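Local coordinates for uncharacterized protein (Streptomyces malaysiense, PDB 6ZYL) that catalyses the beta-hydroxylation of thioholgamide as the non-heme monooxygenase ThoJ, probably with iron and 2-oxoglutarate, at residues R117-H128 and A217-G228; S242-A250 and A282-I290. All coordinates share one frame; numbering follows the deposited sequence.

Interaction 1 (R117-H128 and A217-G228); sequences RPAYSGSSLAWH and AHASGPNQTDTG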
loop_
_atom_site.group_PDB
_atom_site.type_symbol
_atom_site.label_atom_id
_atom_site.label_comp_id
_atom_site.label_asym_id
_atom_site.label_seq_id
_atom_site.Cartn_x
_atom_site.Cartn_y
_atom_site.Cartn_z
ATOM N N ARG A 117 2.265 12.970 3.751
ATOM C CA ARG A 117 2.921 14.169 3.244
ATOM C C ARG A 117 2.511 15.338 4.126
ATOM O O ARG A 117 1.394 15.862 3.984
ATOM C CB ARG A 117 2.537 14.417 1.785
ATOM C CG ARG A 117 2.972 13.270 0.879
ATOM C CD ARG A 117 2.830 13.606 -0.592
ATOM N NE ARG A 117 4.038 14.226 -1.130
ATOM C CZ ARG A 117 5.102 13.553 -1.556
ATOM N NH1 ARG A 117 5.118 12.228 -1.511
ATOM N NH2 ARG A 117 6.153 14.208 -2.030
ATOM N N PRO A 118 3.356 15.772 5.058
ATOM C CA PRO A 118 2.922 16.774 6.038
ATOM C C PRO A 118 2.724 18.136 5.390
ATOM O O PRO A 118 3.085 18.379 4.237
ATOM C CB PRO A 118 4.053 16.805 7.072
ATOM C CG PRO A 118 5.237 16.192 6.401
ATOM C CD PRO A 118 4.776 15.399 5.208
ATOM N N ALA A 119 2.132 19.036 6.173
ATOM C CA ALA A 119 1.869 20.390 5.709
ATOM C C ALA A 119 3.145 21.042 5.195
ATOM O O ALA A 119 4.215 20.911 5.794
ATOM C CB ALA A 119 1.272 21.226 6.842
ATOM N N TYR A 120 3.021 21.739 4.068
ATOM C CA TYR A 120 4.111 22.538 3.509
ATOM C C TYR A 120 5.399 21.726 3.381
ATOM O O TYR A 120 6.496 22.212 3.664
ATOM C CB TYR A 120 4.350 23.791 4.354
ATOM C CG TYR A 120 3.133 24.672 4.518
ATOM C CD1 TYR A 120 2.508 25.236 3.415
ATOM C CD2 TYR A 120 2.610 24.940 5.775
ATOM C CE1 TYR A 120 1.398 26.042 3.558
ATOM C CE2 TYR A 120 1.499 25.747 5.930
ATOM C CZ TYR A 120 0.897 26.293 4.817
ATOM O OH TYR A 120 -0.210 27.096 4.963
ATOM N N SER A 121 5.263 20.476 2.946
ATOM C CA SER A 121 6.410 19.631 2.638
ATOM C C SER A 121 6.752 19.804 1.163
ATOM O O SER A 121 5.933 19.491 0.291
ATOM C CB SER A 121 6.105 18.169 2.953
ATOM O OG SER A 121 5.325 17.592 1.922
ATOM N N GLY A 122 7.955 20.294 0.885
ATOM C CA GLY A 122 8.328 20.701 -0.452
ATOM C C GLY A 122 8.943 19.642 -1.339
ATOM O O GLY A 122 9.432 19.979 -2.423
ATOM N N SER A 123 8.922 18.378 -0.937
ATOM C CA SER A 123 9.588 17.333 -1.698
ATOM C C SER A 123 8.656 16.738 -2.747
ATOM O O SER A 123 7.431 16.746 -2.601
ATOM C CB SER A 123 10.091 16.229 -0.767
ATOM O OG SER A 123 9.010 15.545 -0.158
ATOM N N SER A 124 9.260 16.219 -3.813
ATOM C CA SER A 124 8.541 15.569 -4.896
ATOM C C SER A 124 9.115 14.175 -5.108
ATOM O O SER A 124 10.250 13.883 -4.724
ATOM C CB SER A 124 8.635 16.370 -6.201
ATOM O OG SER A 124 7.749 17.473 -6.195
ATOM N N LEU A 125 8.315 13.313 -5.729
ATOM C CA LEU A 125 8.745 11.973 -6.102
ATOM C C LEU A 125 8.658 11.828 -7.613
ATOM O O LEU A 125 7.624 12.143 -8.212
ATOM C CB LEU A 125 7.894 10.905 -5.416
ATOM C CG LEU A 125 7.844 10.963 -3.891
ATOM C CD1 LEU A 125 7.017 9.797 -3.358
ATOM C CD2 LEU A 125 9.233 10.958 -3.291
ATOM N N ALA A 126 9.745 11.364 -8.224
ATOM C CA ALA A 126 9.760 11.140 -9.659
ATOM C C ALA A 126 8.845 9.974 -10.024
ATOM O O ALA A 126 8.470 9.152 -9.183
ATOM C CB ALA A 126 11.186 10.864 -10.142
ATOM N N TRP A 127 8.482 9.913 -11.301
ATOM C CA TRP A 127 7.668 8.814 -11.798
ATOM C C TRP A 127 8.377 7.489 -11.555
ATOM O O TRP A 127 9.579 7.359 -11.804
ATOM C CB TRP A 127 7.385 9.011 -13.284
ATOM C CG TRP A 127 6.439 10.139 -13.552
ATOM C CD1 TRP A 127 6.762 11.445 -13.781
ATOM C CD2 TRP A 127 5.010 10.063 -13.609
ATOM N NE1 TRP A 127 5.621 12.186 -13.982
ATOM C CE2 TRP A 127 4.533 11.361 -13.881
ATOM C CE3 TRP A 127 4.088 9.023 -13.456
ATOM C CZ2 TRP A 127 3.175 11.645 -14.007
ATOM C CZ3 TRP A 127 2.740 9.308 -13.580
ATOM C CH2 TRP A 127 2.297 10.608 -13.854
ATOM N N HIS A 128 7.630 6.507 -11.058
ATOM C CA HIS A 128 8.203 5.218 -10.694
ATOM C C HIS A 128 7.072 4.230 -10.458
ATOM O O HIS A 128 5.900 4.607 -10.357
ATOM C CB HIS A 128 9.089 5.334 -9.452
ATOM C CG HIS A 128 8.320 5.567 -8.188
ATOM N ND1 HIS A 128 7.766 6.788 -7.869
ATOM C CD2 HIS A 128 8.007 4.734 -7.167
ATOM C CE1 HIS A 128 7.150 6.699 -6.703
ATOM N NE2 HIS A 128 7.280 5.462 -6.258
ATOM N N ALA A 217 2.950 3.411 -13.252
ATOM C CA ALA A 217 3.856 4.524 -13.017
ATOM C C ALA A 217 3.085 5.661 -12.361
ATOM O O ALA A 217 1.999 6.030 -12.821
ATOM C CB ALA A 217 4.489 4.993 -14.325
ATOM N N HIS A 218 3.634 6.207 -11.279
ATOM C CA HIS A 218 2.980 7.313 -10.596
ATOM C C HIS A 218 4.029 8.226 -9.982
ATOM O O HIS A 218 5.188 7.845 -9.796
ATOM C CB HIS A 218 1.997 6.822 -9.518
ATOM C CG HIS A 218 2.604 5.897 -8.509
ATOM N ND1 HIS A 218 3.311 6.350 -7.415
ATOM C CD2 HIS A 218 2.593 4.546 -8.415
ATOM C CE1 HIS A 218 3.721 5.317 -6.700
ATOM N NE2 HIS A 218 3.299 4.212 -7.285
ATOM N N ALA A 219 3.600 9.450 -9.683
ATOM C CA ALA A 219 4.437 10.452 -9.045
ATOM C C ALA A 219 3.578 11.224 -8.057
ATOM O O ALA A 219 2.348 11.161 -8.097
ATOM C CB ALA A 219 5.067 11.404 -10.070
ATOM N N SER A 220 4.239 11.952 -7.162
ATOM C CA SER A 220 3.551 12.744 -6.154
ATOM C C SER A 220 4.271 14.071 -5.991
ATOM O O SER A 220 5.503 14.117 -5.966
ATOM C CB SER A 220 3.486 12.010 -4.808
ATOM O OG SER A 220 2.928 10.716 -4.962
ATOM N N GLY A 221 3.497 15.145 -5.887
ATOM C CA GLY A 221 4.050 16.464 -5.710
ATOM C C GLY A 221 4.101 16.863 -4.251
ATOM O O GLY A 221 3.718 16.100 -3.359
ATOM N N PRO A 222 4.581 18.073 -3.978
ATOM C CA PRO A 222 4.631 18.542 -2.588
ATOM C C PRO A 222 3.249 18.906 -2.070
ATOM O O PRO A 222 2.338 19.238 -2.832
ATOM C CB PRO A 222 5.545 19.771 -2.655
ATOM C CG PRO A 222 5.388 20.279 -4.061
ATOM C CD PRO A 222 5.122 19.063 -4.931
ATOM N N ASN A 223 3.099 18.824 -0.750
ATOM C CA ASN A 223 1.887 19.278 -0.081
ATOM C C ASN A 223 2.000 20.783 0.132
ATOM O O ASN A 223 2.802 21.243 0.952
ATOM C CB ASN A 223 1.695 18.543 1.241
ATOM C CG ASN A 223 0.426 18.955 1.958
ATOM O OD1 ASN A 223 -0.238 19.917 1.568
ATOM N ND2 ASN A 223 0.082 18.227 3.014
ATOM N N GLN A 224 1.206 21.551 -0.610
ATOM C CA GLN A 224 1.257 23.005 -0.557
ATOM C C GLN A 224 0.298 23.600 0.463
ATOM O O GLN A 224 0.184 24.828 0.540
ATOM C CB GLN A 224 0.943 23.592 -1.936
ATOM C CG GLN A 224 1.746 22.987 -3.070
ATOM C CD GLN A 224 1.269 23.457 -4.438
ATOM O OE1 GLN A 224 1.079 24.649 -4.666
ATOM N NE2 GLN A 224 1.076 22.515 -5.355
ATOM N N THR A 225 -0.390 22.771 1.240
ATOM C CA THR A 225 -1.412 23.229 2.166
ATOM C C THR A 225 -0.920 23.118 3.602
ATOM O O THR A 225 0.136 22.545 3.889
ATOM C CB THR A 225 -2.707 22.426 1.988
ATOM O OG1 THR A 225 -2.574 21.151 2.629
ATOM C CG2 THR A 225 -3.014 22.221 0.510
ATOM N N ASP A 226 -1.720 23.674 4.511
ATOM C CA ASP A 226 -1.394 23.697 5.931
ATOM C C ASP A 226 -1.797 22.422 6.657
ATOM O O ASP A 226 -1.649 22.360 7.882
ATOM C CB ASP A 226 -2.075 24.897 6.596
ATOM C CG ASP A 226 -3.595 24.791 6.585
ATOM O OD1 ASP A 226 -4.132 23.884 5.913
ATOM O OD2 ASP A 226 -4.257 25.617 7.248
ATOM N N THR A 227 -2.294 21.413 5.947
ATOM C CA THR A 227 -2.804 20.199 6.568
ATOM C C THR A 227 -2.129 18.986 5.949
ATOM O O THR A 227 -1.990 18.901 4.724
ATOM C CB THR A 227 -4.324 20.102 6.410
ATOM O OG1 THR A 227 -4.941 21.249 7.009
ATOM C CG2 THR A 227 -4.856 18.841 7.072
ATOM N N GLY A 228 -1.712 18.052 6.800
ATOM C CA GLY A 228 -1.042 16.865 6.315
ATOM C C GLY A 228 -1.967 15.967 5.517
ATOM O O GLY A 228 -3.177 15.920 5.737
#
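His128 and His218 pair across two antiparallel segments of the double-stranded beta-helix expected of the PhyH family, with His218 N bonded to His128 O at 2.9 Å. With Asp130, hydrogen-bonded to His218 NE2, they probably correspond to the HxD...H triad that holds iron in this family; no metal is bound in this apo structure. The imidazoles meet obliquely, planes 63° apart, His128 NE2 lying 3.6 Å from His218 CE1. A 2.8 Å bond from His128 ND1 to Ala126 O fixes the rotation of that ring. Packing is dense beside this pair: Ala219 CB lies 3.8 Å from the centroid of the five-membered ring of Trp127, a CH-pi contact. Alanine is small enough for that approach, while Glu196 holds the indole NE1.

The far end is looser where Pro118, Tyr120 and Asp226 face solvent around a type II turn, Pro118 to Ser121; one ring face of Tyr120 lies over Thr225 O. Behind the turn Asn223 is buried and firmly bonded. With CG anti to the backbone N (chi1 -178°), its ND2 reaches Arg117 O at 2.9 Å and Thr227 O at 2.8 Å; OD1 closes an Asx turn by accepting from Thr225 N, and also accepts from Thr225 OG1.

Interaction 2 (S242-A250 and A282-I290); sequences SPTAGEDSA and AVTRRQKRI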
loop_
_atom_site.group_PDB
_atom_site.type_symbol
_atom_site.label_atom_id
_atom_site.label_comp_id
_atom_site.label_asym_id
_atom_site.label_seq_id
_atom_site.Cartn_x
_atom_site.Cartn_y
_atom_site.Cartn_z
ATOM N N SER A 242 4.306 -15.206 -6.220
ATOM C CA SER A 242 5.375 -15.893 -5.519
ATOM C C SER A 242 6.576 -14.967 -5.360
ATOM O O SER A 242 6.842 -14.138 -6.235
ATOM C CB SER A 242 5.806 -17.163 -6.266
ATOM O OG SER A 242 6.451 -16.846 -7.485
ATOM N N PRO A 243 7.301 -15.082 -4.250
ATOM C CA PRO A 243 8.525 -14.280 -4.102
ATOM C C PRO A 243 9.597 -14.726 -5.084
ATOM O O PRO A 243 9.806 -15.921 -5.308
ATOM C CB PRO A 243 8.952 -14.532 -2.649
ATOM C CG PRO A 243 8.284 -15.813 -2.256
ATOM C CD PRO A 243 7.009 -15.896 -3.055
ATOM N N THR A 244 10.275 -13.743 -5.681
ATOM C CA THR A 244 11.363 -14.052 -6.601
ATOM C C THR A 244 12.450 -14.861 -5.906
ATOM O O THR A 244 13.063 -15.747 -6.512
ATOM C CB THR A 244 11.950 -12.760 -7.169
ATOM O OG1 THR A 244 12.297 -11.882 -6.089
ATOM C CG2 THR A 244 10.948 -12.070 -8.081
ATOM N N ALA A 245 12.702 -14.568 -4.633
ATOM C CA ALA A 245 13.703 -15.284 -3.860
ATOM C C ALA A 245 13.463 -14.999 -2.387
ATOM O O ALA A 245 13.000 -13.916 -2.016
ATOM C CB ALA A 245 15.126 -14.874 -4.257
ATOM N N GLY A 246 13.769 -15.986 -1.556
ATOM C CA GLY A 246 13.750 -15.807 -0.121
ATOM C C GLY A 246 12.412 -16.156 0.511
ATOM O O GLY A 246 11.362 -16.156 -0.128
ATOM N N GLU A 247 12.476 -16.457 1.803
ATOM C CA GLU A 247 11.286 -16.734 2.594
ATOM C C GLU A 247 10.446 -15.471 2.749
ATOM O O GLU A 247 10.972 -14.380 2.986
ATOM C CB GLU A 247 11.718 -17.279 3.954
ATOM C CG GLU A 247 10.633 -17.508 4.968
ATOM C CD GLU A 247 11.215 -17.854 6.329
ATOM O OE1 GLU A 247 11.730 -18.983 6.490
ATOM O OE2 GLU A 247 11.175 -16.992 7.233
ATOM N N ASP A 248 9.130 -15.624 2.601
ATOM C CA ASP A 248 8.201 -14.505 2.665
ATOM C C ASP A 248 6.962 -14.924 3.442
ATOM O O ASP A 248 6.681 -16.113 3.609
ATOM C CB ASP A 248 7.806 -14.020 1.260
ATOM C CG ASP A 248 7.483 -12.532 1.215
ATOM O OD1 ASP A 248 7.356 -11.906 2.288
ATOM O OD2 ASP A 248 7.353 -11.987 0.098
ATOM N N SER A 249 6.216 -13.927 3.920
ATOM C CA SER A 249 4.999 -14.175 4.680
ATOM C C SER A 249 3.939 -13.145 4.313
ATOM O O SER A 249 4.235 -12.078 3.769
ATOM C CB SER A 249 5.265 -14.155 6.194
ATOM O OG SER A 249 5.812 -12.918 6.612
ATOM N N ALA A 250 2.689 -13.487 4.615
ATOM C CA ALA A 250 1.544 -12.656 4.277
ATOM C C ALA A 250 0.373 -13.101 5.140
ATOM O O ALA A 250 0.417 -14.152 5.784
ATOM C CB ALA A 250 1.204 -12.751 2.786
ATOM N N ALA A 282 8.095 -11.048 11.187
ATOM C CA ALA A 282 7.612 -10.806 9.831
ATOM C C ALA A 282 8.367 -9.661 9.166
ATOM O O ALA A 282 8.678 -9.728 7.970
ATOM C CB ALA A 282 6.112 -10.516 9.853
ATOM N N VAL A 283 8.667 -8.600 9.916
ATOM C CA VAL A 283 9.385 -7.471 9.333
ATOM C C VAL A 283 10.824 -7.861 9.025
ATOM O O VAL A 283 11.356 -7.528 7.959
ATOM C CB VAL A 283 9.318 -6.247 10.265
ATOM C CG1 VAL A 283 10.162 -5.107 9.707
ATOM C CG2 VAL A 283 7.875 -5.805 10.456
ATOM N N THR A 284 11.480 -8.565 9.951
ATOM C CA THR A 284 12.828 -9.055 9.687
ATOM C C THR A 284 12.858 -9.886 8.410
ATOM O O THR A 284 13.737 -9.715 7.559
ATOM C CB THR A 284 13.332 -9.883 10.872
ATOM O OG1 THR A 284 13.422 -9.060 12.042
ATOM C CG2 THR A 284 14.699 -10.479 10.563
ATOM N N ARG A 285 11.891 -10.795 8.265
ATOM C CA ARG A 285 11.799 -11.617 7.063
ATOM C C ARG A 285 11.657 -10.752 5.819
ATOM O O ARG A 285 12.339 -10.973 4.811
ATOM C CB ARG A 285 10.615 -12.573 7.202
ATOM C CG ARG A 285 10.347 -13.477 6.018
ATOM C CD ARG A 285 9.102 -14.336 6.288
ATOM N NE ARG A 285 9.260 -15.146 7.493
ATOM C CZ ARG A 285 8.510 -15.037 8.586
ATOM N NH1 ARG A 285 7.521 -14.156 8.643
ATOM N NH2 ARG A 285 8.751 -15.820 9.629
ATOM N N ARG A 286 10.774 -9.753 5.872
ATOM C CA ARG A 286 10.531 -8.932 4.691
ATOM C C ARG A 286 11.746 -8.079 4.348
ATOM O O ARG A 286 12.132 -7.985 3.178
ATOM C CB ARG A 286 9.307 -8.044 4.911
ATOM C CG ARG A 286 9.043 -7.065 3.775
ATOM C CD ARG A 286 8.817 -7.788 2.451
ATOM N NE ARG A 286 7.770 -8.802 2.561
ATOM C CZ ARG A 286 6.471 -8.533 2.625
ATOM N NH1 ARG A 286 6.048 -7.276 2.582
ATOM N NH2 ARG A 286 5.592 -9.522 2.730
ATOM N N GLN A 287 12.354 -7.440 5.348
ATOM C CA GLN A 287 13.484 -6.561 5.066
ATOM C C GLN A 287 14.682 -7.340 4.540
ATOM O O GLN A 287 15.465 -6.804 3.747
ATOM C CB GLN A 287 13.854 -5.767 6.318
ATOM C CG GLN A 287 12.767 -4.787 6.761
ATOM C CD GLN A 287 12.220 -3.941 5.617
ATOM O OE1 GLN A 287 11.068 -4.096 5.207
ATOM N NE2 GLN A 287 13.048 -3.048 5.091
ATOM N N LYS A 288 14.844 -8.599 4.954
ATOM C CA LYS A 288 15.849 -9.445 4.321
ATOM C C LYS A 288 15.585 -9.561 2.826
ATOM O O LYS A 288 16.509 -9.457 2.011
ATOM C CB LYS A 288 15.863 -10.830 4.965
ATOM C CG LYS A 288 16.603 -10.911 6.291
ATOM C CD LYS A 288 16.416 -12.286 6.926
ATOM C CE LYS A 288 17.157 -12.403 8.246
ATOM N NZ LYS A 288 16.818 -13.665 8.963
ATOM N N ARG A 289 14.319 -9.772 2.450
ATOM C CA ARG A 289 13.952 -9.827 1.039
ATOM C C ARG A 289 14.253 -8.504 0.346
ATOM O O ARG A 289 14.901 -8.472 -0.706
ATOM C CB ARG A 289 12.467 -10.170 0.898
ATOM C CG ARG A 289 12.060 -11.551 1.387
ATOM C CD ARG A 289 10.895 -12.102 0.545
ATOM N NE ARG A 289 11.276 -12.183 -0.861
ATOM C CZ ARG A 289 10.630 -11.587 -1.857
ATOM N NH1 ARG A 289 9.534 -10.876 -1.621
ATOM N NH2 ARG A 289 11.081 -11.711 -3.096
ATOM N N ILE A 290 13.778 -7.396 0.922
ATOM C CA ILE A 290 13.994 -6.084 0.316
ATOM C C ILE A 290 15.485 -5.819 0.151
ATOM O O ILE A 290 15.946 -5.410 -0.920
ATOM C CB ILE A 290 13.325 -4.984 1.160
ATOM C CG1 ILE A 290 11.823 -5.243 1.311
ATOM C CG2 ILE A 290 13.584 -3.614 0.542
ATOM C CD1 ILE A 290 11.071 -5.363 0.003
HETATM O O HOH W 1 14.360 -11.070 -2.383
HETATM O O HOH W 2 13.309 -13.496 3.929
HETATM O O HOH W 3 7.090 -10.776 5.832
#
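Arg289 lays one face of its guanidinium under Pro243, whose CB stands 3.5 Å from Arg289 CZ, over the middle of the flat group. A proline ring suits this place, offering aliphatic carbon to the face while the edge keeps its N-H groups for oxygens. The chain bends at chi2 and chi3, and its guanidinium edge meets Ala245 O: NE donates in the guanidinium plane at 2.7 Å, and NH2 adds a weak bond to the same oxygen besides a firmer one to Gly135 O. Next to it, Gly246 adopts phi 91° and psi 158°, where a beta carbon would press on the preceding carbonyl oxygen.

The loop leads into strand 249-254, which lies between strands 107-117 and 262-263 in the large sheet, and helix 273-295 fastens to the residue just before it, Asp248, through a salt-bridge network with Arg286 and Arg289. Arg286 approaches that carboxylate side-on, with NE at 3.1 Å and NH2 at 3.0 Å from the single atom Asp248 OD1. Both come from the syn side, with the guanidinium nearly perpendicular to the carboxylate (87°). Ser249 N takes the anti side of OD1. Asp248 OD2 accepts a hydrogen bond from Trp110 NE1, a residue that also engages Arg286 by its carbonyl and by a cation-pi contact, and a weak one from Arg289 NH1, so this buried carboxylate is probably ionised.

Nearer solvent, the extended Glu247 delivers OE2 to Arg285 NE at 2.7 Å, the N-H pointing almost straight at the oxygen, and one water bridges the carbonyls of the same two residues. Arg285 NH1 reaches the other way, weakly, to Ser249 OG at 2.9 Å; that hydroxyl is also hydrogen-bonded to Glu264 OE2 and to a water held by Ala282 O.

How the interactions relate
From the N terminus, strand 107-117 runs into the first half of interaction 1. A loop of 88 residues, which includes strands 136-137, 143-149, 160-162, 200-201 and 209-212, is then closed by 217-228. Interaction 1 joins strand 128-129 to strand 217-220 in the four-stranded antiparallel sheet and extends to the end of strand 107-117. Interaction 2 opens only afterwards, at 242-250, and closes a loop of 31 residues, fastening helix 273-295 to the start of strand 249-254 in the large sheet. In series and without crossing, interactions 1 and 2 have their centres 29 Å apart and their nearest atoms about 13 Å apart. Strand 136-137, from the first loop, pairs with strand 242-243 of interaction 2.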